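Local coordinates for protein KDGF (Halomonas sp., PDB 5FQ0) that is a nickel-bound cupin that probably catalyses opening of the unsaturated uronates released from pectin or alginate into linear ketonized sugars, at residues B[48-53]-B[106-111]; B[52-57]-B[83-88]. All coordinates share one frame; numbering follows the deposited sequence.

Followed from the N terminus, strand 44-48 ends at His48, and the loop after it supplies His50 before the chain enters strand 54-61. Contact 2 (52-57 with 83-88) closes first, when the chain returns along strand 80-83 and pairs with the start of strand 54-61. Contact 1 (48-53 with 106-111) closes last, as the tail beyond strand 98-105 folds against the loop before strand 54-61. The shorter closure therefore nests inside the longer one, and both share Arg52 and His53. Together they tie the metal-binding loop, the edge of the six-stranded sheet and the C-terminal tail around one nickel ion.

Contact 1 (B[48-53]-B[106-111]). With NI (nickel (II) ion), chain H.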
loop_
_atom_site.group_PDB
_atom_site.type_symbol
_atom_site.label_atom_id
_atom_site.label_comp_id
_atom_site.label_asym_id
_atom_site.label_seq_id
_atom_site.Cartn_x
_atom_site.Cartn_y
_atom_site.Cartn_z
ATOM N N HIS B 48 11.600 3.675 15.816
ATOM C CA HIS B 48 11.215 2.484 16.556
ATOM C C HIS B 48 11.474 1.294 15.608
ATOM O O HIS B 48 11.782 1.469 14.416
ATOM C CB HIS B 48 9.732 2.574 16.938
ATOM C CG HIS B 48 8.831 2.597 15.738
ATOM N ND1 HIS B 48 8.693 3.714 14.942
ATOM C CD2 HIS B 48 8.127 1.613 15.128
ATOM C CE1 HIS B 48 7.880 3.439 13.937
ATOM N NE2 HIS B 48 7.533 2.170 14.021
ATOM N N GLN B 49 11.359 0.094 16.159
ATOM C CA GLN B 49 11.572 -1.178 15.460
ATOM C C GLN B 49 10.364 -2.002 15.769
ATOM O O GLN B 49 9.776 -1.840 16.846
ATOM C CB GLN B 49 12.690 -1.969 16.135
ATOM C CG GLN B 49 14.095 -1.568 15.814
ATOM C CD GLN B 49 15.088 -2.647 16.201
ATOM O OE1 GLN B 49 14.741 -3.585 16.920
ATOM N NE2 GLN B 49 16.321 -2.537 15.694
ATOM N N HIS B 50 10.010 -2.918 14.875
ATOM C CA HIS B 50 9.059 -3.944 15.243
ATOM C C HIS B 50 9.757 -5.287 15.399
ATOM O O HIS B 50 10.453 -5.727 14.497
ATOM C CB HIS B 50 7.915 -4.005 14.232
ATOM C CG HIS B 50 7.312 -2.665 13.976
ATOM N ND1 HIS B 50 6.542 -2.011 14.915
ATOM C CD2 HIS B 50 7.423 -1.825 12.919
ATOM C CE1 HIS B 50 6.178 -0.836 14.431
ATOM N NE2 HIS B 50 6.692 -0.707 13.216
ATOM N N GLU B 51 9.572 -5.911 16.558
ATOM C CA GLU B 51 10.091 -7.263 16.819
ATOM C C GLU B 51 9.491 -8.274 15.832
ATOM O O GLU B 51 10.188 -9.165 15.343
ATOM C CB GLU B 51 9.761 -7.651 18.271
ATOM C CG GLU B 51 9.880 -9.130 18.622
ATOM C CD GLU B 51 11.302 -9.507 18.986
ATOM O OE1 GLU B 51 11.776 -9.000 20.026
ATOM O OE2 GLU B 51 11.951 -10.288 18.239
ATOM N N ARG B 52 8.199 -8.131 15.530
ATOM C CA ARG B 52 7.462 -9.188 14.821
ATOM C C ARG B 52 6.866 -8.822 13.464
ATOM O O ARG B 52 6.270 -9.697 12.813
ATOM C CB ARG B 52 6.298 -9.725 15.691
ATOM C CG ARG B 52 6.690 -10.433 16.985
ATOM C CD ARG B 52 7.683 -11.579 16.756
ATOM N NE ARG B 52 7.138 -12.613 15.880
ATOM C CZ ARG B 52 7.653 -13.838 15.706
ATOM N NH1 ARG B 52 8.744 -14.228 16.354
ATOM N NH2 ARG B 52 7.072 -14.681 14.849
ATOM N N HIS B 53 6.922 -7.551 13.062
ATOM C CA HIS B 53 6.218 -7.139 11.825
ATOM C C HIS B 53 7.156 -6.529 10.780
ATOM O O HIS B 53 7.992 -5.660 11.116
ATOM C CB HIS B 53 5.120 -6.114 12.175
ATOM C CG HIS B 53 4.080 -6.626 13.120
ATOM N ND1 HIS B 53 4.236 -6.616 14.492
ATOM C CD2 HIS B 53 2.843 -7.128 12.884
ATOM C CE1 HIS B 53 3.148 -7.095 15.060
ATOM N NE2 HIS B 53 2.284 -7.411 14.106
ATOM N N PRO B 106 2.898 -9.688 9.932
ATOM C CA PRO B 106 1.466 -9.963 9.828
ATOM C C PRO B 106 0.677 -8.711 10.177
ATOM O O PRO B 106 1.228 -7.608 10.179
ATOM C CB PRO B 106 1.244 -11.067 10.889
ATOM C CG PRO B 106 2.313 -10.830 11.901
ATOM C CD PRO B 106 3.513 -10.388 11.084
ATOM N N ARG B 107 -0.607 -8.851 10.438
ATOM C CA ARG B 107 -1.376 -7.655 10.721
ATOM C C ARG B 107 -1.019 -7.181 12.136
ATOM O O ARG B 107 -0.550 -7.994 12.950
ATOM C CB ARG B 107 -2.869 -7.913 10.563
ATOM C CG ARG B 107 -3.533 -8.521 11.753
ATOM C CD ARG B 107 -5.048 -8.349 11.725
ATOM N NE ARG B 107 -5.577 -9.468 12.478
ATOM C CZ ARG B 107 -6.583 -10.259 12.088
ATOM N NH1 ARG B 107 -7.288 -10.029 10.972
ATOM N NH2 ARG B 107 -6.891 -11.285 12.835
ATOM N N ARG B 108 -1.221 -5.882 12.408
ATOM C CA ARG B 108 -0.910 -5.288 13.692
ATOM C C ARG B 108 -2.155 -5.393 14.583
ATOM O O ARG B 108 -3.024 -4.546 14.504
ATOM C CB ARG B 108 -0.506 -3.822 13.512
ATOM C CG ARG B 108 0.854 -3.634 12.825
ATOM C CD ARG B 108 1.974 -3.744 13.852
ATOM N NE ARG B 108 1.727 -2.778 14.927
ATOM C CZ ARG B 108 2.191 -1.525 14.934
ATOM N NH1 ARG B 108 2.949 -1.069 13.917
ATOM N NH2 ARG B 108 1.882 -0.723 15.956
ATOM N N ASP B 109 -2.263 -6.469 15.374
ATOM C CA ASP B 109 -3.458 -6.669 16.234
ATOM C C ASP B 109 -3.609 -5.568 17.276
ATOM O O ASP B 109 -4.732 -5.249 17.682
ATOM C CB ASP B 109 -3.487 -8.066 16.880
ATOM C CG ASP B 109 -3.589 -9.174 15.859
ATOM O OD1 ASP B 109 -4.278 -9.002 14.846
ATOM O OD2 ASP B 109 -2.971 -10.229 16.045
ATOM N N ASP B 110 -2.495 -4.951 17.676
ATOM C CA ASP B 110 -2.554 -3.833 18.639
ATOM C C ASP B 110 -3.285 -2.602 18.118
ATOM O O ASP B 110 -3.647 -1.750 18.892
ATOM C CB ASP B 110 -1.152 -3.417 19.083
ATOM C CG ASP B 110 -0.299 -2.968 17.916
ATOM O OD1 ASP B 110 0.058 -3.829 17.096
ATOM O OD2 ASP B 110 0.009 -1.763 17.815
ATOM N N MET B 111 -3.480 -2.499 16.808
ATOM C CA MET B 111 -4.337 -1.446 16.234
ATOM C C MET B 111 -5.784 -1.915 16.130
ATOM O O MET B 111 -6.661 -1.089 15.938
ATOM C CB MET B 111 -3.852 -1.009 14.838
ATOM C CG MET B 111 -2.428 -0.473 14.806
ATOM S SD MET B 111 -2.016 0.233 13.197
ATOM C CE MET B 111 -0.263 0.139 13.267
HETATM NI NI NI H . 6.768 1.136 12.248
HETATM O O HOH W 1 0.283 -8.114 16.071
#
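The His53 ring takes the CD methylene of Arg108 over one face, a CH-pi contact with CD 3.5 Å from the ring centroid and almost on its normal. Around the ring edge, near its plane, lie the carbonyl oxygens of Pro106 and Arg107. His53 NE2 gives Arg107 O a weak, bent hydrogen bond of 3.1 Å, and a water bonded to NE2 also accepts from Asp109 N. Pro106 CD packs 3.8 Å from His53 CD2.

The Arg108 guanidinium has Met111 CE over one face and the Asp110 carboxylate in plane at its edge. NE and NH2 grip OD1 and OD2 side-on, each through a syn lone pair, the NE bond nearly straight at 174°. This pairing fixes the turn of the group. Bends at chi2 and chi3 fold the chain back past His53, and NH1 ends 3.3 Å from CE1 of His50, the two planes 42° apart.

His50 NE2 binds nickel at 2.1 Å and His48 NE2 at 2.2 Å, with Gln55 and His89 completing the protein ligands. Arg108 NH2 also hydrogen-bonds a citrate, probably from the crystallisation liquor, consistent with the C-terminal tail lining the mouth of the metal pocket of a cupin barrel.

Contact 2 (B[52-57]-B[83-88]); sequences RHDQIG and APHHTM. With NI (nickel (II) ion), chain H.
Backbone hydrogen bonds form the frame between Gln55 and Ala83, an antiparallel hydrogen-bonded pair. Ala83 N reaches Gln55 O at 2.8 Å, and the return bond from Gln55 N to Ala83 O is 3.1 Å long. Next to this pair a water lies between His53 O and Ala83 O, within hydrogen-bonding distance of each.

Side chain to backbone, Asp54 OD1 takes the N-H of His85 at 2.9 Å (156°) on its anti lone pair. CG of Asp54 stands beside its own backbone N, chi1 -65°, which swings the carboxylate over Pro84 CA. OD2 is held by a polar side chain of the other protein chain, so the group bridges the turn and the subunit interface. With only a methyl group in place of this carboxylate, as in alanine, the N-H of His85 and the side chain of the neighbouring subunit would probably lose their acceptor, and the start of the turn would be less firmly held.

The turn itself, type II from Pro84 to Thr87, is pinned from within by Thr87 OG1, which donates to Pro84 O at 3.0 Å. In van der Waals contact, His85 CB sits 3.4 Å from His53 O, and the imidazole CD2 comes equally near Asp54 OD1.

Metal coordination is the remaining interaction. Gln55, with CG anti to its N (chi1 -173°) and an extended chain, carries OE1 to the nickel at 2.2 Å. NE2 hydrogen-bonds Asp102 weakly, which should help set the amide's rotation, and, in this crystal, a citrate probably from the crystallisation liquor. Gln55 joins His48, His50 and His89 in a site of cupin type, with a glutamine where many cupins have glutamate.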
loop_
_atom_site.group_PDB
_atom_site.type_symbol
_atom_site.label_atom_id
_atom_site.label_comp_id
_atom_site.label_asym_id
_atom_site.label_seq_id
_atom_site.Cartn_x
_atom_site.Cartn_y
_atom_site.Cartn_z
ATOM N N ARG B 52 8.199 -8.131 15.530
ATOM C CA ARG B 52 7.462 -9.188 14.821
ATOM C C ARG B 52 6.866 -8.822 13.464
ATOM O O ARG B 52 6.270 -9.697 12.813
ATOM C CB ARG B 52 6.298 -9.725 15.691
ATOM C CG ARG B 52 6.690 -10.433 16.985
ATOM C CD ARG B 52 7.683 -11.579 16.756
ATOM N NE ARG B 52 7.138 -12.613 15.880
ATOM C CZ ARG B 52 7.653 -13.838 15.706
ATOM N NH1 ARG B 52 8.744 -14.228 16.354
ATOM N NH2 ARG B 52 7.072 -14.681 14.849
ATOM N N HIS B 53 6.922 -7.551 13.062
ATOM C CA HIS B 53 6.218 -7.139 11.825
ATOM C C HIS B 53 7.156 -6.529 10.780
ATOM O O HIS B 53 7.992 -5.660 11.116
ATOM C CB HIS B 53 5.120 -6.114 12.175
ATOM C CG HIS B 53 4.080 -6.626 13.120
ATOM N ND1 HIS B 53 4.236 -6.616 14.492
ATOM C CD2 HIS B 53 2.843 -7.128 12.884
ATOM C CE1 HIS B 53 3.148 -7.095 15.060
ATOM N NE2 HIS B 53 2.284 -7.411 14.106
ATOM N N ASP B 54 7.024 -6.954 9.521
ATOM C CA ASP B 54 7.663 -6.224 8.417
ATOM C C ASP B 54 6.739 -5.039 8.109
ATOM O O ASP B 54 5.529 -5.121 8.332
ATOM C CB ASP B 54 7.802 -7.080 7.138
ATOM C CG ASP B 54 8.739 -8.281 7.309
ATOM O OD1 ASP B 54 9.714 -8.184 8.099
ATOM O OD2 ASP B 54 8.556 -9.288 6.592
ATOM N N GLN B 55 7.316 -3.941 7.635
ATOM C CA GLN B 55 6.576 -2.732 7.333
ATOM C C GLN B 55 7.031 -2.164 5.998
ATOM O O GLN B 55 8.241 -2.122 5.698
ATOM C CB GLN B 55 6.741 -1.671 8.410
ATOM C CG GLN B 55 5.813 -0.476 8.132
ATOM C CD GLN B 55 5.919 0.569 9.191
ATOM O OE1 GLN B 55 6.258 0.246 10.318
ATOM N NE2 GLN B 55 5.630 1.847 8.848
ATOM N N ILE B 56 6.062 -1.753 5.178
ATOM C CA ILE B 56 6.341 -0.882 4.044
ATOM C C ILE B 56 5.556 0.408 4.247
ATOM O O ILE B 56 4.367 0.369 4.618
ATOM C CB ILE B 56 6.003 -1.567 2.675
ATOM C CG1 ILE B 56 7.014 -2.704 2.382
ATOM C CG2 ILE B 56 6.044 -0.552 1.508
ATOM C CD1 ILE B 56 6.619 -3.600 1.238
ATOM N N GLY B 57 6.195 1.553 4.006
ATOM C CA GLY B 57 5.479 2.840 3.960
ATOM C C GLY B 57 5.457 3.373 2.537
ATOM O O GLY B 57 6.502 3.658 1.928
ATOM N N ALA B 83 10.933 -1.525 5.829
ATOM C CA ALA B 83 11.613 -1.883 7.068
ATOM C C ALA B 83 11.300 -3.300 7.555
ATOM O O ALA B 83 10.288 -3.502 8.264
ATOM C CB ALA B 83 11.267 -0.884 8.181
ATOM N N PRO B 84 12.181 -4.273 7.244
ATOM C CA PRO B 84 11.939 -5.644 7.748
ATOM C C PRO B 84 11.872 -5.601 9.284
ATOM O O PRO B 84 12.376 -4.640 9.882
ATOM C CB PRO B 84 13.178 -6.446 7.275
ATOM C CG PRO B 84 13.870 -5.590 6.239
ATOM C CD PRO B 84 13.431 -4.148 6.456
ATOM N N HIS B 85 11.280 -6.599 9.929
ATOM C CA HIS B 85 11.242 -6.584 11.388
ATOM C C HIS B 85 12.666 -6.424 11.962
ATOM O O HIS B 85 13.657 -6.798 11.303
ATOM C CB HIS B 85 10.451 -7.780 11.994
ATOM C CG HIS B 85 10.908 -9.147 11.549
ATOM N ND1 HIS B 85 12.142 -9.674 11.881
ATOM C CD2 HIS B 85 10.261 -10.120 10.857
ATOM C CE1 HIS B 85 12.239 -10.905 11.405
ATOM N NE2 HIS B 85 11.119 -11.196 10.764
ATOM N N HIS B 86 12.767 -5.814 13.148
ATOM C CA HIS B 86 14.072 -5.423 13.717
ATOM C C HIS B 86 14.847 -4.313 12.980
ATOM O O HIS B 86 16.074 -4.228 13.139
ATOM C CB HIS B 86 14.998 -6.658 13.898
ATOM C CG HIS B 86 14.478 -7.632 14.891
ATOM N ND1 HIS B 86 13.542 -8.590 14.566
ATOM C CD2 HIS B 86 14.702 -7.750 16.223
ATOM C CE1 HIS B 86 13.244 -9.288 15.648
ATOM N NE2 HIS B 86 13.921 -8.786 16.669
ATOM N N THR B 87 14.168 -3.506 12.157
ATOM C CA THR B 87 14.822 -2.383 11.449
ATOM C C THR B 87 14.228 -1.078 12.017
ATOM O O THR B 87 12.998 -0.894 12.069
ATOM C CB THR B 87 14.697 -2.453 9.898
ATOM O OG1 THR B 87 15.158 -3.716 9.427
ATOM C CG2 THR B 87 15.537 -1.379 9.178
ATOM N N MET B 88 15.114 -0.210 12.495
ATOM C CA MET B 88 14.736 1.087 13.027
ATOM C C MET B 88 14.270 1.999 11.922
ATOM O O MET B 88 14.932 2.142 10.893
ATOM C CB MET B 88 15.943 1.753 13.715
ATOM C CG MET B 88 16.302 1.140 15.066
ATOM S SD MET B 88 15.038 1.403 16.326
ATOM C CE MET B 88 14.902 3.172 16.164
HETATM NI NI NI H . 6.768 1.136 12.248
HETATM O O HOH W 2 9.253 -3.357 10.680
#